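Local coordinates for protein putative citrate lyase, alfa subunit (Streptococcus mutans, PDB 2HJ0) that is of unconfirmed function but belongs to the citrate lyase alpha-subunit (CitF) family and carries two mixed, largely parallel beta-sheets flanked by helices, at residues I102-I113 with D128-E136; N429-S437 with I497-V508. All blocks are in the same frame, centred on the assembly; numbering follows the deposited sequence.

Contact 1: residues I102-I113 with D128-E136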
ATOM      1  N   ILE A 102     -16.038  11.558  14.762  1.00  9.85           N
ATOM      2  CA  ILE A 102     -16.873  12.752  14.593  1.00 11.15           C
ATOM      3  C   ILE A 102     -16.503  13.891  15.542  1.00 11.32           C
ATOM      4  O   ILE A 102     -16.392  13.691  16.750  1.00 12.77           O
ATOM      5  CB  ILE A 102     -18.386  12.363  14.780  1.00 11.38           C
ATOM      6  CG1 ILE A 102     -18.838  11.470  13.617  1.00 11.02           C
ATOM      7  CG2 ILE A 102     -19.262  13.589  14.822  1.00 11.42           C
ATOM      8  CD1 ILE A 102     -20.167  10.813  13.830  1.00 11.55           C
ATOM      9  N   ALA A 103     -16.317  15.090  15.002  1.00 11.97           N
ATOM     10  CA  ALA A 103     -15.962  16.246  15.836  1.00 13.29           C
ATOM     11  C   ALA A 103     -17.171  17.173  16.058  1.00 13.32           C
ATOM     12  O   ALA A 103     -18.251  16.908  15.543  1.00 13.03           O
ATOM     13  CB  ALA A 103     -14.807  17.024  15.184  1.00 12.64           C
ATOM     14  N   ASN A 104     -16.984  18.251  16.828  1.00 13.63           N
ATOM     15  CA  ASN A 104     -18.065  19.200  17.111  1.00 14.37           C
ATOM     16  C   ASN A 104     -18.472  20.036  15.897  1.00 15.84           C
ATOM     17  O   ASN A 104     -19.632  20.435  15.756  1.00 16.58           O
ATOM     18  CB  ASN A 104     -17.698  20.165  18.242  1.00 13.85           C
ATOM     19  CG  ASN A 104     -17.574  19.481  19.597  1.00 17.09           C
ATOM     20  OD1 ASN A 104     -18.477  18.771  20.060  1.00 16.93           O
ATOM     21  ND2 ASN A 104     -16.445  19.708  20.248  1.00 19.56           N
ATOM     22  N   VAL A 105     -17.530  20.310  15.010  1.00 16.88           N
ATOM     23  CA  VAL A 105     -17.833  21.117  13.842  1.00 16.92           C
ATOM     24  C   VAL A 105     -18.806  20.355  12.960  1.00 17.88           C
ATOM     25  O   VAL A 105     -19.388  20.917  12.032  1.00 17.33           O
ATOM     26  CB  VAL A 105     -16.548  21.430  13.048  1.00 17.79           C
ATOM     27  CG1 VAL A 105     -15.974  20.142  12.451  1.00 18.20           C
ATOM     28  CG2 VAL A 105     -16.843  22.447  11.964  1.00 16.76           C
ATOM     29  N   HIS A 106     -18.972  19.069  13.258  1.00 17.54           N
ATOM     30  CA  HIS A 106     -19.879  18.222  12.503  1.00 18.56           C
ATOM     31  C   HIS A 106     -21.323  18.352  12.991  1.00 19.07           C
ATOM     32  O   HIS A 106     -22.137  17.468  12.757  1.00 18.89           O
ATOM     33  CB  HIS A 106     -19.421  16.760  12.593  1.00 18.06           C
ATOM     34  CG  HIS A 106     -18.146  16.481  11.855  1.00 18.33           C
ATOM     35  ND1 HIS A 106     -17.176  15.628  12.339  1.00 16.26           N
ATOM     36  CD2 HIS A 106     -17.692  16.933  10.662  1.00 16.83           C
ATOM     37  CE1 HIS A 106     -16.177  15.570  11.476  1.00 16.93           C
ATOM     38  NE2 HIS A 106     -16.464  16.353  10.450  1.00 17.01           N
ATOM     39  N   GLU A 107     -21.637  19.459  13.656  1.00 20.97           N
ATOM     40  CA  GLU A 107     -22.986  19.688  14.178  1.00 22.85           C
ATOM     41  C   GLU A 107     -24.093  19.523  13.135  1.00 21.99           C
ATOM     42  O   GLU A 107     -25.154  18.967  13.430  1.00 22.71           O
ATOM     43  CB  GLU A 107     -23.083  21.078  14.791  1.00 25.91           C
ATOM     44  CG  GLU A 107     -24.307  21.296  15.663  1.00 31.96           C
ATOM     45  CD  GLU A 107     -24.546  22.772  15.947  1.00 37.04           C
ATOM     46  OE1 GLU A 107     -24.892  23.506  14.986  1.00 39.88           O
ATOM     47  OE2 GLU A 107     -24.379  23.206  17.118  1.00 40.23           O
ATOM     48  N   PRO A 108     -23.871  20.012  11.905  1.00 21.37           N
ATOM     49  CA  PRO A 108     -24.880  19.891  10.849  1.00 20.13           C
ATOM     50  C   PRO A 108     -25.466  18.487  10.725  1.00 19.20           C
ATOM     51  O   PRO A 108     -26.577  18.309  10.240  1.00 19.32           O
ATOM     52  CB  PRO A 108     -24.107  20.305   9.608  1.00 20.45           C
ATOM     53  CG  PRO A 108     -23.212  21.367  10.141  1.00 19.24           C
ATOM     54  CD  PRO A 108     -22.688  20.732  11.401  1.00 20.13           C
ATOM     55  N   LEU A 109     -24.703  17.495  11.169  1.00 19.01           N
ATOM     56  CA  LEU A 109     -25.132  16.105  11.122  1.00 16.90           C
ATOM     57  C   LEU A 109     -26.467  15.929  11.835  1.00 17.68           C
ATOM     58  O   LEU A 109     -27.334  15.201  11.357  1.00 17.57           O
ATOM     59  CB  LEU A 109     -24.101  15.214  11.803  1.00 13.91           C
ATOM     60  CG  LEU A 109     -23.797  13.846  11.216  1.00 13.62           C
ATOM     61  CD1 LEU A 109     -23.218  12.977  12.345  1.00 13.69           C
ATOM     62  CD2 LEU A 109     -25.030  13.181  10.636  1.00 13.30           C
ATOM     63  N   ILE A 110     -26.633  16.593  12.975  1.00 18.04           N
ATOM     64  CA  ILE A 110     -27.864  16.455  13.742  1.00 18.43           C
ATOM     65  C   ILE A 110     -29.127  16.589  12.887  1.00 19.48           C
ATOM     66  O   ILE A 110     -29.981  15.699  12.897  1.00 18.62           O
ATOM     67  CB  ILE A 110     -27.898  17.446  14.916  1.00 18.63           C
ATOM     68  CG1 ILE A 110     -26.662  17.242  15.795  1.00 16.31           C
ATOM     69  CG2 ILE A 110     -29.148  17.217  15.751  1.00 17.99           C
ATOM     70  CD1 ILE A 110     -26.545  18.229  16.914  1.00 15.50           C
ATOM     71  N   ASP A 111     -29.245  17.677  12.131  1.00 20.67           N
ATOM     72  CA  ASP A 111     -30.417  17.850  11.280  1.00 22.40           C
ATOM     73  C   ASP A 111     -30.556  16.740  10.247  1.00 23.07           C
ATOM     74  O   ASP A 111     -31.667  16.292   9.964  1.00 24.38           O
ATOM     75  CB  ASP A 111     -30.391  19.193  10.551  1.00 24.39           C
ATOM     76  CG  ASP A 111     -30.824  20.349  11.433  1.00 26.86           C
ATOM     77  OD1 ASP A 111     -31.732  20.161  12.270  1.00 29.36           O
ATOM     78  OD2 ASP A 111     -30.268  21.453  11.280  1.00 28.19           O
ATOM     79  N   HIS A 112     -29.443  16.295   9.670  1.00 23.16           N
ATOM     80  CA  HIS A 112     -29.503  15.230   8.665  1.00 22.55           C
ATOM     81  C   HIS A 112     -30.056  13.942   9.268  1.00 22.78           C
ATOM     82  O   HIS A 112     -30.599  13.091   8.561  1.00 22.40           O
ATOM     83  CB  HIS A 112     -28.115  14.951   8.076  1.00 22.65           C
ATOM     84  CG  HIS A 112     -27.524  16.108   7.337  1.00 21.19           C
ATOM     85  ND1 HIS A 112     -28.126  16.672   6.233  1.00 20.36           N
ATOM     86  CD2 HIS A 112     -26.383  16.809   7.545  1.00 20.89           C
ATOM     87  CE1 HIS A 112     -27.382  17.672   5.794  1.00 21.50           C
ATOM     88  NE2 HIS A 112     -26.318  17.776   6.572  1.00 20.61           N
ATOM     89  N   ILE A 113     -29.899  13.806  10.577  1.00 22.38           N
ATOM     90  CA  ILE A 113     -30.382  12.639  11.286  1.00 23.14           C
ATOM     91  C   ILE A 113     -31.887  12.791  11.471  1.00 23.43           C
ATOM     92  O   ILE A 113     -32.661  11.896  11.132  1.00 23.62           O
ATOM     93  CB  ILE A 113     -29.691  12.503  12.671  1.00 23.54           C
ATOM     94  CG1 ILE A 113     -28.189  12.251  12.477  1.00 22.71           C
ATOM     95  CG2 ILE A 113     -30.323  11.373  13.462  1.00 24.28           C
ATOM     96  CD1 ILE A 113     -27.413  12.106  13.760  1.00 22.64           C
ATOM     97  N   ASP A 128     -18.904  16.384  21.995  1.00 26.44           N
ATOM     98  CA  ASP A 128     -19.954  17.167  22.646  1.00 27.67           C
ATOM     99  C   ASP A 128     -21.315  17.276  21.953  1.00 27.37           C
ATOM    100  O   ASP A 128     -22.290  16.658  22.385  1.00 27.63           O
ATOM    101  CB  ASP A 128     -19.418  18.576  22.934  1.00 29.12           C
ATOM    102  CG  ASP A 128     -18.111  18.560  23.734  1.00 32.32           C
ATOM    103  OD1 ASP A 128     -18.079  17.961  24.841  1.00 33.72           O
ATOM    104  OD2 ASP A 128     -17.114  19.155  23.263  1.00 32.75           O
ATOM    105  N   LYS A 129     -21.377  18.077  20.892  1.00 26.91           N
ATOM    106  CA  LYS A 129     -22.614  18.315  20.150  1.00 25.83           C
ATOM    107  C   LYS A 129     -23.315  17.091  19.559  1.00 25.09           C
ATOM    108  O   LYS A 129     -24.442  16.773  19.947  1.00 24.92           O
ATOM    109  CB  LYS A 129     -22.357  19.346  19.049  1.00 26.12           C
ATOM    110  CG  LYS A 129     -21.635  20.579  19.553  1.00 26.86           C
ATOM    111  CD  LYS A 129     -21.874  21.788  18.669  1.00 27.89           C
ATOM    112  CE  LYS A 129     -21.215  23.019  19.276  1.00 28.97           C
ATOM    113  NZ  LYS A 129     -21.583  23.177  20.722  1.00 28.52           N
ATOM    114  N   VAL A 130     -22.674  16.406  18.616  1.00 24.20           N
ATOM    115  CA  VAL A 130     -23.300  15.232  18.015  1.00 23.34           C
ATOM    116  C   VAL A 130     -23.632  14.189  19.081  1.00 22.93           C
ATOM    117  O   VAL A 130     -24.713  13.604  19.070  1.00 23.06           O
ATOM    118  CB  VAL A 130     -22.393  14.577  16.944  1.00 23.18           C
ATOM    119  CG1 VAL A 130     -23.061  13.324  16.384  1.00 19.63           C
ATOM    120  CG2 VAL A 130     -22.115  15.566  15.826  1.00 22.20           C
ATOM    121  N   GLY A 131     -22.697  13.969  20.000  1.00 21.72           N
ATOM    122  CA  GLY A 131     -22.910  13.003  21.062  1.00 21.53           C
ATOM    123  C   GLY A 131     -24.094  13.354  21.943  1.00 20.52           C
ATOM    124  O   GLY A 131     -24.832  12.467  22.376  1.00 20.87           O
ATOM    125  N   ALA A 132     -24.268  14.645  22.215  1.00 19.99           N
ATOM    126  CA  ALA A 132     -25.378  15.138  23.035  1.00 19.46           C
ATOM    127  C   ALA A 132     -26.675  14.742  22.359  1.00 18.36           C
ATOM    128  O   ALA A 132     -27.540  14.122  22.971  1.00 18.54           O
ATOM    129  CB  ALA A 132     -25.308  16.650  23.165  1.00 17.69           C
ATOM    130  N   ALA A 133     -26.804  15.108  21.090  1.00 18.17           N
ATOM    131  CA  ALA A 133     -27.993  14.758  20.328  1.00 18.16           C
ATOM    132  C   ALA A 133     -28.254  13.245  20.419  1.00 18.59           C
ATOM    133  O   ALA A 133     -29.304  12.817  20.905  1.00 18.36           O
ATOM    134  CB  ALA A 133     -27.830  15.178  18.878  1.00 15.86           C
ATOM    135  N   ILE A 134     -27.301  12.435  19.964  1.00 18.62           N
ATOM    136  CA  ILE A 134     -27.465  10.986  20.006  1.00 19.01           C
ATOM    137  C   ILE A 134     -27.888  10.450  21.370  1.00 20.58           C
ATOM    138  O   ILE A 134     -28.641   9.481  21.465  1.00 21.02           O
ATOM    139  CB  ILE A 134     -26.183  10.278  19.597  1.00 16.84           C
ATOM    140  CG1 ILE A 134     -25.930  10.522  18.118  1.00 16.35           C
ATOM    141  CG2 ILE A 134     -26.295   8.792  19.879  1.00 16.06           C
ATOM    142  CD1 ILE A 134     -26.995   9.940  17.228  1.00 16.92           C
ATOM    143  N   SER A 135     -27.418  11.102  22.421  1.00 21.04           N
ATOM    144  CA  SER A 135     -27.725  10.679  23.773  1.00 21.70           C
ATOM    145  C   SER A 135     -29.172  10.979  24.166  1.00 23.15           C
ATOM    146  O   SER A 135     -29.685  10.416  25.129  1.00 21.98           O
ATOM    147  CB  SER A 135     -26.759  11.362  24.744  1.00 21.06           C
ATOM    148  OG  SER A 135     -26.337  10.480  25.768  1.00 23.29           O
ATOM    149  N   GLU A 136     -29.830  11.867  23.426  1.00 25.24           N
ATOM    150  CA  GLU A 136     -31.205  12.206  23.737  1.00 26.55           C
ATOM    151  C   GLU A 136     -32.196  11.426  22.884  1.00 26.15           C
ATOM    152  O   GLU A 136     -33.395  11.685  22.922  1.00 26.45           O
ATOM    153  CB  GLU A 136     -31.448  13.709  23.582  1.00 27.72           C
ATOM    154  CG  GLU A 136     -31.679  14.180  22.168  1.00 32.40           C
ATOM    155  CD  GLU A 136     -32.182  15.628  22.111  1.00 35.39           C
ATOM    156  OE1 GLU A 136     -31.462  16.540  22.596  1.00 35.03           O
ATOM    157  OE2 GLU A 136     -33.301  15.854  21.581  1.00 37.32           O
TER
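Val130 packs against Ile102 and Leu109 where two successive beta-alpha-beta crossovers lie side by side: helices 109-114 and 127-135 flank the parallel strands 95-99, 118-123 and 143-145. The axes of the segments 109-113 and 128-135 run 26° apart, 10.3 Å at closest approach. The Ile102 and Val130 side chains cross at about a right angle, CG2 to CG2 3.6 Å. With Val130 CG1 anti to the backbone N (chi1 178°), that second methyl is left to approach Leu109 CD1. Further along, Ala133 CB sits against CD1, CG1 and CG2 of Ile110, nearest to CD1 at 3.8 Å, and Ile113 meets Ile134 through their CD1 atoms.

The polar part lies at the start of helix 127-135. Asn104 OD1 accepts from Lys129 N at 3.1 Å, in the first turn. Asn104 ND2 donates to Asp128 OD2, also at 3.1 Å, on its anti side and tilted out of the carboxylate plane. Lys129 lays CD beside Glu107 OE2, though its NZ stays 4.6 Å from that oxygen, beyond a salt bridge.

Behind this shell, Glu75 holds Asn104 N and Asp77 holds His106 NE2. The other ring nitrogen, His106 ND1, accepts from Ala103 N at 2.8 Å, the donor 25° out of the ring plane.

Contact 2: residues N429-S437 with I497-V508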
ATOM      1  N   ASN A 429     -20.088   3.986  34.122  1.00 22.81           N
ATOM      2  CA  ASN A 429     -21.322   4.070  33.342  1.00 24.24           C
ATOM      3  C   ASN A 429     -21.169   3.310  32.026  1.00 24.46           C
ATOM      4  O   ASN A 429     -22.039   2.515  31.662  1.00 25.49           O
ATOM      5  CB  ASN A 429     -21.682   5.535  33.060  1.00 27.26           C
ATOM      6  CG  ASN A 429     -22.231   6.249  34.293  1.00 32.13           C
ATOM      7  OD1 ASN A 429     -22.031   7.467  34.476  1.00 33.86           O
ATOM      8  ND2 ASN A 429     -22.941   5.493  35.149  1.00 32.42           N
ATOM      9  N   THR A 430     -20.072   3.561  31.311  1.00 22.80           N
ATOM     10  CA  THR A 430     -19.811   2.884  30.040  1.00 20.81           C
ATOM     11  C   THR A 430     -18.424   2.239  30.062  1.00 19.59           C
ATOM     12  O   THR A 430     -17.475   2.833  30.552  1.00 19.82           O
ATOM     13  CB  THR A 430     -19.848   3.860  28.845  1.00 19.85           C
ATOM     14  OG1 THR A 430     -20.989   4.714  28.951  1.00 18.68           O
ATOM     15  CG2 THR A 430     -19.921   3.081  27.540  1.00 19.04           C
ATOM     16  N   VAL A 431     -18.304   1.032  29.524  1.00 17.22           N
ATOM     17  CA  VAL A 431     -17.015   0.357  29.497  1.00 15.26           C
ATOM     18  C   VAL A 431     -16.413   0.326  28.099  1.00 15.13           C
ATOM     19  O   VAL A 431     -17.010  -0.228  27.176  1.00 15.20           O
ATOM     20  CB  VAL A 431     -17.123  -1.101  29.964  1.00 15.66           C
ATOM     21  CG1 VAL A 431     -15.770  -1.785  29.850  1.00 15.03           C
ATOM     22  CG2 VAL A 431     -17.634  -1.162  31.377  1.00 15.33           C
ATOM     23  N   ILE A 432     -15.229   0.915  27.942  1.00 14.01           N
ATOM     24  CA  ILE A 432     -14.559   0.901  26.649  1.00 12.56           C
ATOM     25  C   ILE A 432     -13.349  -0.026  26.709  1.00 11.48           C
ATOM     26  O   ILE A 432     -13.108  -0.790  25.776  1.00 12.00           O
ATOM     27  CB  ILE A 432     -14.125   2.318  26.185  1.00 12.75           C
ATOM     28  CG1 ILE A 432     -15.330   3.080  25.630  1.00 13.96           C
ATOM     29  CG2 ILE A 432     -13.105   2.214  25.058  1.00 11.54           C
ATOM     30  CD1 ILE A 432     -16.467   3.197  26.594  1.00 17.57           C
ATOM     31  N   THR A 433     -12.602   0.027  27.806  1.00  8.60           N
ATOM     32  CA  THR A 433     -11.427  -0.825  27.964  1.00  6.45           C
ATOM     33  C   THR A 433     -11.528  -1.667  29.234  1.00  6.49           C
ATOM     34  O   THR A 433     -11.607  -1.145  30.344  1.00  5.83           O
ATOM     35  CB  THR A 433     -10.128   0.003  28.049  1.00  5.86           C
ATOM     36  OG1 THR A 433      -9.995   0.809  26.872  1.00  7.42           O
ATOM     37  CG2 THR A 433      -8.913  -0.916  28.185  1.00  2.76           C
ATOM     38  N   PRO A 434     -11.515  -2.990  29.086  1.00  5.97           N
ATOM     39  CA  PRO A 434     -11.605  -3.916  30.222  1.00  8.24           C
ATOM     40  C   PRO A 434     -10.399  -3.837  31.160  1.00  9.36           C
ATOM     41  O   PRO A 434      -9.264  -3.648  30.714  1.00  9.86           O
ATOM     42  CB  PRO A 434     -11.720  -5.285  29.552  1.00  8.00           C
ATOM     43  CG  PRO A 434     -10.900  -5.103  28.305  1.00  8.47           C
ATOM     44  CD  PRO A 434     -11.314  -3.714  27.820  1.00  6.15           C
ATOM     45  N   GLY A 435     -10.662  -3.986  32.457  1.00  8.72           N
ATOM     46  CA  GLY A 435      -9.609  -3.912  33.448  1.00  9.41           C
ATOM     47  C   GLY A 435      -8.485  -4.878  33.175  1.00 10.19           C
ATOM     48  O   GLY A 435      -7.312  -4.618  33.475  1.00 10.79           O
ATOM     49  N   THR A 436      -8.841  -6.014  32.603  1.00  9.49           N
ATOM     50  CA  THR A 436      -7.843  -7.016  32.269  1.00 10.11           C
ATOM     51  C   THR A 436      -6.756  -6.487  31.323  1.00 10.19           C
ATOM     52  O   THR A 436      -5.764  -7.169  31.095  1.00  8.60           O
ATOM     53  CB  THR A 436      -8.497  -8.205  31.621  1.00  8.31           C
ATOM     54  OG1 THR A 436      -9.375  -7.741  30.595  1.00 10.30           O
ATOM     55  CG2 THR A 436      -9.281  -8.987  32.642  1.00  7.74           C
ATOM     56  N   SER A 437      -6.955  -5.281  30.783  1.00 10.36           N
ATOM     57  CA  SER A 437      -5.995  -4.648  29.877  1.00 12.78           C
ATOM     58  C   SER A 437      -5.252  -3.511  30.573  1.00 14.41           C
ATOM     59  O   SER A 437      -4.282  -2.968  30.044  1.00 14.89           O
ATOM     60  CB  SER A 437      -6.698  -4.075  28.633  1.00 11.67           C
ATOM     61  OG  SER A 437      -6.986  -5.068  27.674  1.00 11.59           O
ATOM     62  N   ILE A 497     -21.426  -0.463  22.053  1.00 12.52           N
ATOM     63  CA  ILE A 497     -19.969  -0.343  22.051  1.00 11.69           C
ATOM     64  C   ILE A 497     -19.413  -1.702  21.648  1.00  9.99           C
ATOM     65  O   ILE A 497     -19.548  -2.683  22.380  1.00  7.30           O
ATOM     66  CB  ILE A 497     -19.389   0.073  23.450  1.00 12.55           C
ATOM     67  CG1 ILE A 497     -19.570   1.583  23.681  1.00 13.13           C
ATOM     68  CG2 ILE A 497     -17.900  -0.214  23.510  1.00 11.70           C
ATOM     69  CD1 ILE A 497     -21.009   2.052  23.667  1.00 14.73           C
ATOM     70  N   GLU A 498     -18.815  -1.753  20.462  1.00  9.63           N
ATOM     71  CA  GLU A 498     -18.223  -2.981  19.962  1.00  9.78           C
ATOM     72  C   GLU A 498     -16.743  -3.014  20.336  1.00 10.13           C
ATOM     73  O   GLU A 498     -16.007  -2.086  20.033  1.00 10.54           O
ATOM     74  CB  GLU A 498     -18.350  -3.077  18.439  1.00  9.98           C
ATOM     75  CG  GLU A 498     -17.595  -4.280  17.869  1.00 13.86           C
ATOM     76  CD  GLU A 498     -17.304  -4.162  16.384  1.00 15.90           C
ATOM     77  OE1 GLU A 498     -18.180  -4.506  15.561  1.00 18.56           O
ATOM     78  OE2 GLU A 498     -16.192  -3.711  16.036  1.00 17.66           O
ATOM     79  N   TYR A 499     -16.323  -4.078  21.009  1.00 10.61           N
ATOM     80  CA  TYR A 499     -14.929  -4.254  21.404  1.00 11.10           C
ATOM     81  C   TYR A 499     -14.089  -4.503  20.153  1.00 12.53           C
ATOM     82  O   TYR A 499     -14.603  -4.964  19.126  1.00 12.55           O
ATOM     83  CB  TYR A 499     -14.788  -5.459  22.331  1.00 11.17           C
ATOM     84  CG  TYR A 499     -13.424  -5.596  22.968  1.00 10.81           C
ATOM     85  CD1 TYR A 499     -12.947  -4.617  23.833  1.00  9.52           C
ATOM     86  CD2 TYR A 499     -12.614  -6.714  22.723  1.00 11.46           C
ATOM     87  CE1 TYR A 499     -11.707  -4.733  24.444  1.00 10.00           C
ATOM     88  CE2 TYR A 499     -11.363  -6.839  23.336  1.00 11.85           C
ATOM     89  CZ  TYR A 499     -10.923  -5.835  24.195  1.00 11.94           C
ATOM     90  OH  TYR A 499      -9.696  -5.923  24.808  1.00 16.08           O
ATOM     91  N   ARG A 500     -12.794  -4.228  20.249  1.00 12.32           N
ATOM     92  CA  ARG A 500     -11.899  -4.413  19.118  1.00 14.78           C
ATOM     93  C   ARG A 500     -12.065  -5.752  18.387  1.00 15.04           C
ATOM     94  O   ARG A 500     -11.896  -5.817  17.167  1.00 15.73           O
ATOM     95  CB  ARG A 500     -10.434  -4.241  19.564  1.00 15.76           C
ATOM     96  CG  ARG A 500      -9.933  -5.289  20.551  1.00 18.51           C
ATOM     97  CD  ARG A 500      -8.446  -5.106  20.854  1.00 21.59           C
ATOM     98  NE  ARG A 500      -7.727  -4.669  19.641  1.00 23.58           N
ATOM     99  CZ  ARG A 500      -6.444  -4.912  19.384  1.00 21.48           C
ATOM    100  NH1 ARG A 500      -5.703  -5.599  20.255  1.00 20.66           N
ATOM    101  NH2 ARG A 500      -5.919  -4.480  18.247  1.00 19.31           N
ATOM    102  N   ASP A 501     -12.401  -6.814  19.118  1.00 14.92           N
ATOM    103  CA  ASP A 501     -12.553  -8.130  18.497  1.00 15.62           C
ATOM    104  C   ASP A 501     -13.879  -8.333  17.767  1.00 15.77           C
ATOM    105  O   ASP A 501     -14.084  -9.360  17.119  1.00 16.42           O
ATOM    106  CB  ASP A 501     -12.345  -9.242  19.529  1.00 15.20           C
ATOM    107  CG  ASP A 501     -13.378  -9.222  20.623  1.00 17.52           C
ATOM    108  OD1 ASP A 501     -14.258  -8.326  20.595  1.00 16.94           O
ATOM    109  OD2 ASP A 501     -13.309 -10.105  21.518  1.00 17.27           O
ATOM    110  N   GLY A 502     -14.776  -7.357  17.865  1.00 16.28           N
ATOM    111  CA  GLY A 502     -16.050  -7.460  17.168  1.00 16.56           C
ATOM    112  C   GLY A 502     -17.284  -7.816  17.978  1.00 16.24           C
ATOM    113  O   GLY A 502     -18.398  -7.796  17.457  1.00 17.17           O
ATOM    114  N   SER A 503     -17.087  -8.154  19.244  1.00 15.08           N
ATOM    115  CA  SER A 503     -18.186  -8.502  20.119  1.00 15.18           C
ATOM    116  C   SER A 503     -18.607  -7.271  20.917  1.00 16.13           C
ATOM    117  O   SER A 503     -17.917  -6.255  20.882  1.00 17.15           O
ATOM    118  CB  SER A 503     -17.749  -9.607  21.076  1.00 15.22           C
ATOM    119  OG  SER A 503     -16.676  -9.171  21.891  1.00 17.02           O
ATOM    120  N   LEU A 504     -19.735  -7.356  21.628  1.00 16.50           N
ATOM    121  CA  LEU A 504     -20.224  -6.238  22.446  1.00 15.66           C
ATOM    122  C   LEU A 504     -19.704  -6.332  23.860  1.00 14.79           C
ATOM    123  O   LEU A 504     -19.812  -7.377  24.497  1.00 14.22           O
ATOM    124  CB  LEU A 504     -21.748  -6.216  22.511  1.00 16.31           C
ATOM    125  CG  LEU A 504     -22.441  -5.539  21.345  1.00 17.73           C
ATOM    126  CD1 LEU A 504     -23.937  -5.559  21.549  1.00 17.49           C
ATOM    127  CD2 LEU A 504     -21.942  -4.119  21.250  1.00 19.19           C
ATOM    128  N   ILE A 505     -19.157  -5.225  24.347  1.00 13.74           N
ATOM    129  CA  ILE A 505     -18.618  -5.161  25.692  1.00 13.80           C
ATOM    130  C   ILE A 505     -19.589  -4.393  26.581  1.00 13.09           C
ATOM    131  O   ILE A 505     -19.650  -4.636  27.776  1.00 14.11           O
ATOM    132  CB  ILE A 505     -17.196  -4.488  25.690  1.00 15.61           C
ATOM    133  CG1 ILE A 505     -16.730  -4.165  27.106  1.00 17.11           C
ATOM    134  CG2 ILE A 505     -17.236  -3.187  24.912  1.00 14.93           C
ATOM    135  CD1 ILE A 505     -16.846  -5.307  28.094  1.00 18.86           C
ATOM    136  N   ASP A 506     -20.373  -3.492  26.003  1.00 12.64           N
ATOM    137  CA  ASP A 506     -21.321  -2.718  26.800  1.00 13.92           C
ATOM    138  C   ASP A 506     -22.290  -1.973  25.876  1.00 13.83           C
ATOM    139  O   ASP A 506     -22.270  -2.173  24.661  1.00 13.48           O
ATOM    140  CB  ASP A 506     -20.540  -1.730  27.681  1.00 15.83           C
ATOM    141  CG  ASP A 506     -21.394  -1.072  28.751  1.00 17.93           C
ATOM    142  OD1 ASP A 506     -22.530  -1.531  29.006  1.00 19.19           O
ATOM    143  OD2 ASP A 506     -20.911  -0.088  29.357  1.00 19.38           O
ATOM    144  N   VAL A 507     -23.148  -1.135  26.449  1.00 13.19           N
ATOM    145  CA  VAL A 507     -24.086  -0.349  25.658  1.00 14.57           C
ATOM    146  C   VAL A 507     -24.289   0.977  26.339  1.00 15.37           C
ATOM    147  O   VAL A 507     -23.872   1.164  27.478  1.00 16.59           O
ATOM    148  CB  VAL A 507     -25.477  -1.018  25.507  1.00 14.89           C
ATOM    149  CG1 VAL A 507     -25.401  -2.207  24.559  1.00 14.15           C
ATOM    150  CG2 VAL A 507     -25.991  -1.429  26.861  1.00 14.18           C
ATOM    151  N   VAL A 508     -24.936   1.896  25.635  1.00 15.75           N
ATOM    152  CA  VAL A 508     -25.196   3.216  26.169  1.00 17.73           C
ATOM    153  C   VAL A 508     -26.663   3.550  25.992  1.00 19.99           C
ATOM    154  O   VAL A 508     -27.215   3.417  24.897  1.00 20.41           O
ATOM    155  CB  VAL A 508     -24.356   4.274  25.446  1.00 17.25           C
ATOM    156  CG1 VAL A 508     -24.777   5.667  25.869  1.00 15.55           C
ATOM    157  CG2 VAL A 508     -22.893   4.051  25.758  1.00 19.07           C
TER
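The beta-hairpin of antiparallel strands 493-498 and 504-511, at one edge of the ten-strand sheet, meets the loop 429-437 through Asp506, Ile505 and Tyr499. Asp506 OD2 accepts from Val431 N at 2.8 Å (N-H...O 149°) with its anti lone pair, the one turned away from OD1. With CG anti to the backbone N (chi1 -168°), the carboxylate extends far enough from its strand to reach the loop backbone. OD2 has a second partner, a salt bridge to Arg8, and OD1 accepts a weak bond from Val507 N, so both buried oxygens have polar partners.

Apolar contacts surround this bond. Val431 and Ile505 cross at about a right angle, CG1 to CG1 3.8 Å. The Val431 carbonyl oxygen is approached by two methyls from adjacent strands, Ile505 CG2 at 3.7 Å and Ile497 CG2 at 3.8 Å. Thr430 turns its methyl to the hairpin, CG2 to Val508 CG2 3.6 Å, while its OG1 is hydrogen-bonded to Thr387.

At the turn end, Pro434 and Tyr499 approach from opposite directions, with Pro434 CD obliquely placed 3.5 Å from Tyr499 CE1. The ring carries Arg500 CG over one face, and the Ile432 carbonyl oxygen lies near its plane, at the edge. Tyr499 to Gly502 form a type I turn; Asp501 OD1 accepts from Ser503 N at 3.1 Å, an Asx turn.

On the loop side, Ile432 and Thr433 both pair with Val383 of strand 383-384 as a classic beta bulge. Helix 400-406 touches Thr433 and, through Phe405, both Ser437 and Arg500. Glu498 pairs with Ile145 of strand 143-145, and the loop runs on into strand 440-442 of the nine-strand sheet, so the contact joins hairpin and second sheet.

Contacts 1 and 2 follow one another along the chain, the first closing before the second opens. Their centres are 22 Å apart and their nearest atoms about 5 Å, so they do not touch directly. The ten-strand sheet relates them: strand 143-145, next after helix 127-135 of contact 1, is parallel to and adjacent to strand 493-498 of contact 2. A backbone hydrogen bond between Ser135 and Val511 also ties helix 127-135 to strand 504-511. Contact 1 joins helix 127-135 to helix 109-114 and the loop that leads into it, whereas contact 2 joins the edge hairpin of the sheet to a loop leading into the nine-strand sheet.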